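4-hydroxybenzoyl-CoA thioesterase (Bacillus halodurans, PDB 5WH9) is a hotdog-fold thioesterase that probably hydrolyses gentisyl-coenzyme A to gentisate and free coenzyme A. Local coordinates at residues 28-33 with 104-109; 76-81 with 88-93. All blocks are in the same frame, centred on the assembly; numbering follows the deposited sequence.

Contact 1: 28-33 with 104-109; sequences KWMDEA and GHEKRV
Met30 rests its CB against the carboxylate of Glu106, with OE1 of that glutamate 3.5 Å from Met30 CB. Met30 CG is anti to the carbonyl carbon and the chain runs extended to the sulfur, so that Met30 SD comes to 4.4 Å from Gly104 C.

Beside it Asp31, Glu106 and Arg108 form a salt-bridge network. Arg108, extended from CG to NE, presents an edge of its guanidinium to both carboxylates. Arg108 NE donates to Glu106 OE2 at 2.8 Å, and NH2 adds a weak bond to the same oxygen, so one acceptor is gripped twice. Across the contact Arg108 NH2 makes a salt bridge to Asp31 OD1, at 3.3 Å but almost straight (168°). With CG anti to the backbone N (chi1 -173°), Asp31 sends its carboxylate across the arginine at about a right angle, the two planes 50° apart. A water accepts weakly from Arg108 NH1 and donates to Asp31 OD1. Glu106 OE1 has its main partner in Tyr23 OH of the second subunit, while Arg108 NH1 bonds to Phe55 O; the arginine is therefore fixed from several directions.

The axes of segments 28-33 and 104-109 approach to 9.7 Å. They lie on helix 25-40 and strand 99-111, the central helix on an antiparallel sheet that defines the hotdog fold.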
ATOM      1  N   LYS B  28      -1.538   4.829  -8.298  1.00 12.14           N
ATOM      2  CA  LYS B  28      -0.530   3.777  -8.332  1.00 13.17           C
ATOM      3  C   LYS B  28      -0.507   3.175  -9.737  1.00 16.09           C
ATOM      4  O   LYS B  28       0.555   2.979 -10.338  1.00 11.84           O
ATOM      5  CB  LYS B  28      -0.878   2.715  -7.261  1.00 16.21           C
ATOM      6  CG  LYS B  28      -0.144   1.365  -7.285  1.00 16.30           C
ATOM      7  CD  LYS B  28      -1.054   0.263  -6.656  1.00 24.21           C
ATOM      8  CE  LYS B  28      -0.321  -1.012  -6.186  1.00 38.48           C
ATOM      9  NZ  LYS B  28       0.332  -1.901  -7.237  1.00 30.17           N
ATOM     10  N   TRP B  29      -1.691   2.905 -10.275  1.00 12.28           N
ATOM     11  CA  TRP B  29      -1.764   2.278 -11.587  1.00 13.79           C
ATOM     12  C   TRP B  29      -1.301   3.233 -12.680  1.00 12.03           C
ATOM     13  O   TRP B  29      -0.650   2.793 -13.621  1.00 11.72           O
ATOM     14  CB  TRP B  29      -3.170   1.741 -11.870  1.00 13.70           C
ATOM     15  CG  TRP B  29      -3.512   0.545 -11.045  1.00 11.29           C
ATOM     16  CD1 TRP B  29      -2.698  -0.509 -10.748  1.00 13.09           C
ATOM     17  CD2 TRP B  29      -4.764   0.282 -10.401  1.00 11.86           C
ATOM     18  NE1 TRP B  29      -3.367  -1.407  -9.957  1.00 14.65           N
ATOM     19  CE2 TRP B  29      -4.637  -0.943  -9.729  1.00 10.89           C
ATOM     20  CE3 TRP B  29      -5.980   0.973 -10.320  1.00 11.48           C
ATOM     21  CZ2 TRP B  29      -5.685  -1.502  -8.998  1.00  9.20           C
ATOM     22  CZ3 TRP B  29      -6.999   0.425  -9.601  1.00  9.58           C
ATOM     23  CH2 TRP B  29      -6.852  -0.798  -8.947  1.00 11.04           C
ATOM     24  N   MET B  30      -1.611   4.527 -12.556  1.00 14.80           N
ATOM     25  CA  MET B  30      -1.093   5.511 -13.506  1.00 15.16           C
ATOM     26  C   MET B  30       0.411   5.611 -13.402  1.00 18.14           C
ATOM     27  O   MET B  30       1.121   5.672 -14.412  1.00 19.36           O
ATOM     28  CB  MET B  30      -1.702   6.889 -13.289  1.00 17.34           C
ATOM     29  CG  MET B  30      -3.108   6.997 -13.828  1.00 15.09           C
ATOM     30  SD  MET B  30      -3.792   8.663 -13.709  1.00 24.82           S
ATOM     31  CE  MET B  30      -3.567   8.992 -11.962  1.00 14.29           C
ATOM     32  N   ASP B  31       0.918   5.610 -12.182  1.00 14.69           N
ATOM     33  CA  ASP B  31       2.361   5.606 -12.038  1.00 13.92           C
ATOM     34  C   ASP B  31       2.947   4.388 -12.777  1.00 14.81           C
ATOM     35  O   ASP B  31       3.950   4.503 -13.491  1.00 15.61           O
ATOM     36  CB  ASP B  31       2.757   5.606 -10.571  1.00 13.09           C
ATOM     37  CG  ASP B  31       4.237   5.764 -10.382  1.00 14.17           C
ATOM     38  OD1 ASP B  31       4.725   6.907 -10.385  1.00 20.20           O
ATOM     39  OD2 ASP B  31       4.920   4.740 -10.238  1.00 17.46           O
ATOM     40  N   GLU B  32       2.316   3.227 -12.626  1.00  9.92           N
ATOM     41  CA  GLU B  32       2.801   2.033 -13.305  1.00 12.17           C
ATOM     42  C   GLU B  32       2.661   2.168 -14.819  1.00 11.71           C
ATOM     43  O   GLU B  32       3.556   1.793 -15.568  1.00  8.92           O
ATOM     44  CB  GLU B  32       2.057   0.793 -12.824  1.00  9.63           C
ATOM     45  CG  GLU B  32       2.163   0.604 -11.334  1.00 13.82           C
ATOM     46  CD  GLU B  32       1.378  -0.593 -10.813  1.00 11.10           C
ATOM     47  OE1 GLU B  32       0.866  -1.407 -11.621  1.00 12.41           O
ATOM     48  OE2 GLU B  32       1.273  -0.706  -9.583  1.00  9.67           O
ATOM     49  N   ALA B  33       1.541   2.706 -15.275  1.00 16.90           N
ATOM     50  CA  ALA B  33       1.374   2.896 -16.706  1.00 17.13           C
ATOM     51  C   ALA B  33       2.474   3.805 -17.231  1.00 19.66           C
ATOM     52  O   ALA B  33       3.070   3.509 -18.265  1.00 15.85           O
ATOM     53  CB  ALA B  33       0.018   3.467 -17.025  1.00 17.55           C
ATOM     54  N   GLY B 104      -7.605  10.129 -16.138  1.00 10.79           N
ATOM     55  CA  GLY B 104      -6.878  11.203 -15.522  1.00 12.58           C
ATOM     56  C   GLY B 104      -5.666  11.624 -16.299  1.00 13.10           C
ATOM     57  O   GLY B 104      -5.466  11.238 -17.452  1.00 13.30           O
ATOM     58  N   HIS B 105      -4.838  12.432 -15.661  1.00 19.44           N
ATOM     59  CA  HIS B 105      -3.564  12.773 -16.259  1.00 18.10           C
ATOM     60  C   HIS B 105      -2.543  12.996 -15.169  1.00 19.99           C
ATOM     61  O   HIS B 105      -2.884  13.139 -13.993  1.00 25.21           O
ATOM     62  CB  HIS B 105      -3.679  14.011 -17.167  1.00 23.11           C
ATOM     63  CG  HIS B 105      -4.051  15.264 -16.443  1.00 28.06           C
ATOM     64  ND1 HIS B 105      -3.116  16.092 -15.854  1.00 30.97           N
ATOM     65  CD2 HIS B 105      -5.259  15.834 -16.211  1.00 32.44           C
ATOM     66  CE1 HIS B 105      -3.733  17.114 -15.286  1.00 28.87           C
ATOM     67  NE2 HIS B 105      -5.032  16.982 -15.491  1.00 28.32           N
ATOM     68  N   GLU B 106      -1.286  13.004 -15.572  1.00 12.92           N
ATOM     69  CA  GLU B 106      -0.187  13.352 -14.708  1.00 13.08           C
ATOM     70  C   GLU B 106       0.580  14.470 -15.418  1.00 18.03           C
ATOM     71  O   GLU B 106       0.900  14.351 -16.600  1.00 18.75           O
ATOM     72  CB  GLU B 106       0.731  12.136 -14.533  1.00 15.51           C
ATOM     73  CG  GLU B 106       0.084  10.912 -13.883  1.00 11.28           C
ATOM     74  CD  GLU B 106       1.029   9.723 -13.779  1.00 17.00           C
ATOM     75  OE1 GLU B 106       1.000   9.035 -12.739  1.00 14.34           O
ATOM     76  OE2 GLU B 106       1.786   9.451 -14.744  1.00 20.47           O
ATOM     77  N   LYS B 107       0.849  15.564 -14.721  1.00 17.22           N
ATOM     78  CA  LYS B 107       1.870  16.492 -15.181  1.00 19.38           C
ATOM     79  C   LYS B 107       3.198  16.078 -14.569  1.00 18.00           C
ATOM     80  O   LYS B 107       3.308  15.938 -13.350  1.00 18.18           O
ATOM     81  CB  LYS B 107       1.550  17.919 -14.759  1.00 19.77           C
ATOM     82  CG  LYS B 107       2.532  18.944 -15.327  1.00 27.48           C
ATOM     83  CD  LYS B 107       1.927  20.352 -15.385  1.00 23.61           C
ATOM     84  CE  LYS B 107       2.971  21.349 -15.874  1.00 29.54           C
ATOM     85  NZ  LYS B 107       2.418  22.722 -16.126  1.00 37.07           N
ATOM     86  N   ARG B 108       4.203  15.864 -15.407  1.00 18.14           N
ATOM     87  CA  ARG B 108       5.512  15.460 -14.906  1.00 19.13           C
ATOM     88  C   ARG B 108       6.641  16.321 -15.470  1.00 20.84           C
ATOM     89  O   ARG B 108       6.534  16.899 -16.555  1.00 20.78           O
ATOM     90  CB  ARG B 108       5.782  13.980 -15.202  1.00 18.34           C
ATOM     91  CG  ARG B 108       4.785  12.995 -14.602  1.00 18.87           C
ATOM     92  CD  ARG B 108       5.180  11.570 -14.974  1.00 20.33           C
ATOM     93  NE  ARG B 108       4.339  10.536 -14.376  1.00 22.10           N
ATOM     94  CZ  ARG B 108       4.652   9.859 -13.271  1.00 25.38           C
ATOM     95  NH1 ARG B 108       5.785  10.118 -12.633  1.00 21.32           N
ATOM     96  NH2 ARG B 108       3.831   8.924 -12.804  1.00 20.98           N
ATOM     97  N   VAL B 109       7.732  16.395 -14.724  1.00 20.24           N
ATOM     98  CA  VAL B 109       8.901  17.128 -15.168  1.00 25.19           C
ATOM     99  C   VAL B 109      10.050  16.148 -15.261  1.00 30.32           C
ATOM    100  O   VAL B 109       9.864  14.967 -14.988  1.00 32.47           O
ATOM    101  CB  VAL B 109       9.255  18.280 -14.203  1.00 23.42           C
ATOM    102  CG1 VAL B 109       8.135  19.310 -14.197  1.00 20.40           C
ATOM    103  CG2 VAL B 109       9.517  17.756 -12.805  1.00 21.56           C
TER
HETATM  104  O   HOH W   1       7.560   8.407 -10.328  1.00 21.16           O

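Contact 2: 76-81 with 88-93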
ATOM      1  N   ILE B  76      -4.813   0.417 -19.202  1.00  7.14           N
ATOM      2  CA  ILE B  76      -4.782   1.856 -19.291  1.00 13.72           C
ATOM      3  C   ILE B  76      -4.241   2.256 -20.649  1.00 10.89           C
ATOM      4  O   ILE B  76      -3.242   1.706 -21.100  1.00  9.98           O
ATOM      5  CB  ILE B  76      -3.883   2.479 -18.205  1.00  7.80           C
ATOM      6  CG1 ILE B  76      -4.533   2.351 -16.826  1.00 10.15           C
ATOM      7  CG2 ILE B  76      -3.629   3.927 -18.536  1.00  7.40           C
ATOM      8  CD1 ILE B  76      -3.611   2.731 -15.649  1.00  5.66           C
ATOM      9  N   ARG B  77      -4.897   3.213 -21.292  1.00 25.83           N
ATOM     10  CA  ARG B  77      -4.388   3.796 -22.532  1.00 26.56           C
ATOM     11  C   ARG B  77      -3.673   5.096 -22.205  1.00 28.06           C
ATOM     12  O   ARG B  77      -4.299   6.046 -21.723  1.00 23.97           O
ATOM     13  CB  ARG B  77      -5.527   4.101 -23.511  1.00 32.02           C
ATOM     14  CG  ARG B  77      -6.133   2.895 -24.188  1.00 37.44           C
ATOM     15  CD  ARG B  77      -6.743   3.250 -25.559  1.00 38.79           C
ATOM     16  NE  ARG B  77      -7.387   2.080 -26.142  1.00 38.70           N
ATOM     17  CZ  ARG B  77      -8.687   1.812 -26.056  1.00 42.09           C
ATOM     18  NH1 ARG B  77      -9.512   2.657 -25.449  1.00 32.57           N
ATOM     19  NH2 ARG B  77      -9.167   0.699 -26.600  1.00 44.11           N
ATOM     20  N   THR B  78      -2.374   5.145 -22.480  1.00 21.08           N
ATOM     21  CA  THR B  78      -1.596   6.325 -22.155  1.00 19.10           C
ATOM     22  C   THR B  78      -1.194   7.049 -23.417  1.00 22.80           C
ATOM     23  O   THR B  78      -0.659   6.455 -24.340  1.00 23.73           O
ATOM     24  CB  THR B  78      -0.352   5.969 -21.342  1.00 20.03           C
ATOM     25  OG1 THR B  78      -0.750   5.291 -20.147  1.00 19.95           O
ATOM     26  CG2 THR B  78       0.414   7.218 -20.955  1.00 18.05           C
ATOM     27  N   SER B  79      -1.493   8.337 -23.469  1.00 25.57           N
ATOM     28  CA  SER B  79      -1.019   9.165 -24.557  1.00 27.60           C
ATOM     29  C   SER B  79      -0.282  10.347 -23.939  1.00 31.38           C
ATOM     30  O   SER B  79      -0.452  10.628 -22.753  1.00 32.92           O
ATOM     31  CB  SER B  79      -2.187   9.615 -25.425  1.00 26.63           C
ATOM     32  OG  SER B  79      -3.287  10.023 -24.637  1.00 27.23           O
ATOM     33  N   ILE B  80       0.564  11.014 -24.716  1.00 30.85           N
ATOM     34  CA  ILE B  80       1.281  12.183 -24.214  1.00 31.08           C
ATOM     35  C   ILE B  80       0.689  13.448 -24.844  1.00 35.71           C
ATOM     36  O   ILE B  80       0.449  13.491 -26.043  1.00 39.72           O
ATOM     37  CB  ILE B  80       2.784  12.083 -24.469  1.00 33.01           C
ATOM     38  CG1 ILE B  80       3.513  13.232 -23.773  1.00 35.53           C
ATOM     39  CG2 ILE B  80       3.079  12.093 -25.952  1.00 35.40           C
ATOM     40  CD1 ILE B  80       5.008  13.099 -23.831  1.00 39.07           C
ATOM     41  N   ARG B  81       0.373  14.395 -24.015  1.00 47.55           N
ATOM     42  CA  ARG B  81      -0.363  15.523 -24.459  1.00 55.09           C
ATOM     43  C   ARG B  81       0.035  16.952 -24.184  1.00 52.50           C
ATOM     44  O   ARG B  81      -0.743  17.769 -24.548  1.00 62.03           O
ATOM     45  CB  ARG B  81      -1.803  15.330 -24.069  1.00 52.09           C
ATOM     46  CG  ARG B  81      -2.162  15.867 -22.732  1.00 48.76           C
ATOM     47  CD  ARG B  81      -3.520  16.485 -22.825  1.00 55.75           C
ATOM     48  NE  ARG B  81      -3.850  17.045 -21.566  1.00 58.89           N
ATOM     49  CZ  ARG B  81      -4.483  16.391 -20.635  1.00 57.73           C
ATOM     50  NH1 ARG B  81      -4.874  15.142 -20.812  1.00 54.67           N
ATOM     51  NH2 ARG B  81      -4.696  17.003 -19.518  1.00 59.37           N
ATOM     52  N   PHE B  88       5.989  17.413 -19.253  1.00 22.01           N
ATOM     53  CA  PHE B  88       5.051  16.767 -20.155  1.00 18.72           C
ATOM     54  C   PHE B  88       3.853  16.263 -19.348  1.00 16.74           C
ATOM     55  O   PHE B  88       3.951  16.068 -18.133  1.00 16.32           O
ATOM     56  CB  PHE B  88       5.723  15.620 -20.930  1.00 20.64           C
ATOM     57  CG  PHE B  88       6.177  14.478 -20.064  1.00 17.09           C
ATOM     58  CD1 PHE B  88       7.361  14.555 -19.349  1.00 20.75           C
ATOM     59  CD2 PHE B  88       5.431  13.322 -19.974  1.00 19.50           C
ATOM     60  CE1 PHE B  88       7.779  13.500 -18.539  1.00 16.75           C
ATOM     61  CE2 PHE B  88       5.844  12.262 -19.170  1.00 11.50           C
ATOM     62  CZ  PHE B  88       7.014  12.355 -18.459  1.00 12.37           C
ATOM     63  N   ILE B  89       2.722  16.077 -20.024  1.00 13.15           N
ATOM     64  CA  ILE B  89       1.521  15.517 -19.408  1.00 17.01           C
ATOM     65  C   ILE B  89       1.130  14.195 -20.071  1.00 13.22           C
ATOM     66  O   ILE B  89       1.045  14.109 -21.287  1.00 19.83           O
ATOM     67  CB  ILE B  89       0.316  16.470 -19.508  1.00 15.96           C
ATOM     68  CG1 ILE B  89       0.551  17.740 -18.702  1.00 17.64           C
ATOM     69  CG2 ILE B  89      -0.953  15.799 -19.001  1.00 14.55           C
ATOM     70  CD1 ILE B  89      -0.637  18.696 -18.782  1.00 18.54           C
ATOM     71  N   LEU B  90       0.896  13.172 -19.259  1.00 14.11           N
ATOM     72  CA  LEU B  90       0.383  11.898 -19.734  1.00 14.77           C
ATOM     73  C   LEU B  90      -1.107  11.822 -19.462  1.00 12.93           C
ATOM     74  O   LEU B  90      -1.546  12.046 -18.335  1.00  9.32           O
ATOM     75  CB  LEU B  90       1.070  10.740 -19.010  1.00 11.62           C
ATOM     76  CG  LEU B  90       2.570  10.580 -19.247  1.00 18.97           C
ATOM     77  CD1 LEU B  90       3.134   9.431 -18.390  1.00 20.29           C
ATOM     78  CD2 LEU B  90       2.866  10.348 -20.728  1.00 17.66           C
ATOM     79  N   GLU B  91      -1.881  11.509 -20.488  1.00 17.08           N
ATOM     80  CA  GLU B  91      -3.276  11.173 -20.287  1.00 18.78           C
ATOM     81  C   GLU B  91      -3.439   9.646 -20.116  1.00 19.70           C
ATOM     82  O   GLU B  91      -2.852   8.851 -20.866  1.00 22.05           O
ATOM     83  CB  GLU B  91      -4.111  11.684 -21.455  1.00 25.14           C
ATOM     84  CG  GLU B  91      -5.608  11.784 -21.139  1.00 32.30           C
ATOM     85  CD  GLU B  91      -6.421  12.331 -22.310  1.00 48.39           C
ATOM     86  OE1 GLU B  91      -6.733  13.546 -22.309  1.00 57.04           O
ATOM     87  OE2 GLU B  91      -6.750  11.547 -23.234  1.00 42.46           O
ATOM     88  N   HIS B  92      -4.217   9.242 -19.116  1.00 14.22           N
ATOM     89  CA  HIS B  92      -4.455   7.828 -18.843  1.00 15.48           C
ATOM     90  C   HIS B  92      -5.936   7.570 -18.816  1.00 19.62           C
ATOM     91  O   HIS B  92      -6.670   8.257 -18.102  1.00 20.98           O
ATOM     92  CB  HIS B  92      -3.888   7.408 -17.482  1.00 13.27           C
ATOM     93  CG  HIS B  92      -2.399   7.471 -17.399  1.00  9.79           C
ATOM     94  ND1 HIS B  92      -1.738   8.333 -16.556  1.00 11.95           N
ATOM     95  CD2 HIS B  92      -1.440   6.790 -18.066  1.00 12.67           C
ATOM     96  CE1 HIS B  92      -0.434   8.167 -16.688  1.00 13.90           C
ATOM     97  NE2 HIS B  92      -0.226   7.231 -17.595  1.00 14.78           N
ATOM     98  N   HIS B  93      -6.367   6.558 -19.562  1.00 21.68           N
ATOM     99  CA  HIS B  93      -7.759   6.165 -19.595  1.00 21.95           C
ATOM    100  C   HIS B  93      -7.898   4.711 -19.170  1.00 19.66           C
ATOM    101  O   HIS B  93      -7.338   3.814 -19.807  1.00 19.37           O
ATOM    102  CB  HIS B  93      -8.314   6.326 -21.005  1.00 23.62           C
ATOM    103  CG  HIS B  93      -8.394   7.745 -21.468  1.00 28.01           C
ATOM    104  ND1 HIS B  93      -9.294   8.648 -20.948  1.00 34.46           N
ATOM    105  CD2 HIS B  93      -7.710   8.410 -22.430  1.00 33.42           C
ATOM    106  CE1 HIS B  93      -9.153   9.811 -21.558  1.00 34.99           C
ATOM    107  NE2 HIS B  93      -8.200   9.692 -22.463  1.00 36.81           N
TER
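Arg81 runs over Ile89 to Glu91. Arg81 CB stands 4.2 Å from Ile89 O, the acceptor of its own backbone N in a nearly linear bond (175°). Arg81 CG lies 3.9 Å from Ile89 CG2. A chi2 of 141°, short of fully extended, then swings the guanidinium so that this methyl lies over the centre of one face: Ile89 CG2 is 4.1 Å from Arg81 NE, 3.9 Å from Arg81 CZ and 4.0 Å from Arg81 NH2. At the tip, Arg81 NH1 forms a salt bridge with Glu91 OE1 at 2.9 Å, the two side chains crossing at about a right angle. The other carboxylate oxygen of Glu91 accepts from His93 NE2, although the modelled bond is so short that its exact length is doubtful.

The backbones explain this grouping. Arg77 with His93 and Ser79 with Glu91 are hydrogen-bonded pairs, each joined by two N-H to O bonds, and their side chains share one face. Thr78 with His92 and Ile80 with Leu90 are non-hydrogen-bonded pairs facing the other way, toward helix 25-40. On this side Ile80 CD1 meets Phe88 CD2 at 3.9 Å, while the His92 ring lies alongside Thr78 and His92 CB touches Ile76 CG2 at 3.6 Å. With an alanine in place of His92, the ring packed between Thr78 and Met30 would be gone, which would probably open a gap between sheet and helix.

Pair types alternate along segments 76-80 and 88-93, whose directions differ by 161°; the short connection makes strands 73-80 and 87-96 a beta hairpin of the hotdog sheet.

Contact 1 is buried, about 3 Å between its centre and that of the chain; contact 2, at about 7 Å, is only partly buried, with the exposed Arg77 and Arg81 at its edge. Contact 1 joins helix to sheet and relies on buried charge, with other subunits reaching its residues; contact 2 joins strand to strand, largely through main-chain bonds, and no other chain touches it. Strands 87-96 and 99-111 are sheet neighbours that tie the contacts together: Gly104 N lies 2.9 Å from His92 O, and Arg108 N 2.7 Å from Phe88 O, both probable hydrogen bonds. Glu106 packs on His92 on the helix-facing side, whereas His105 meets Arg81 and Ile89 on the sheet's other face.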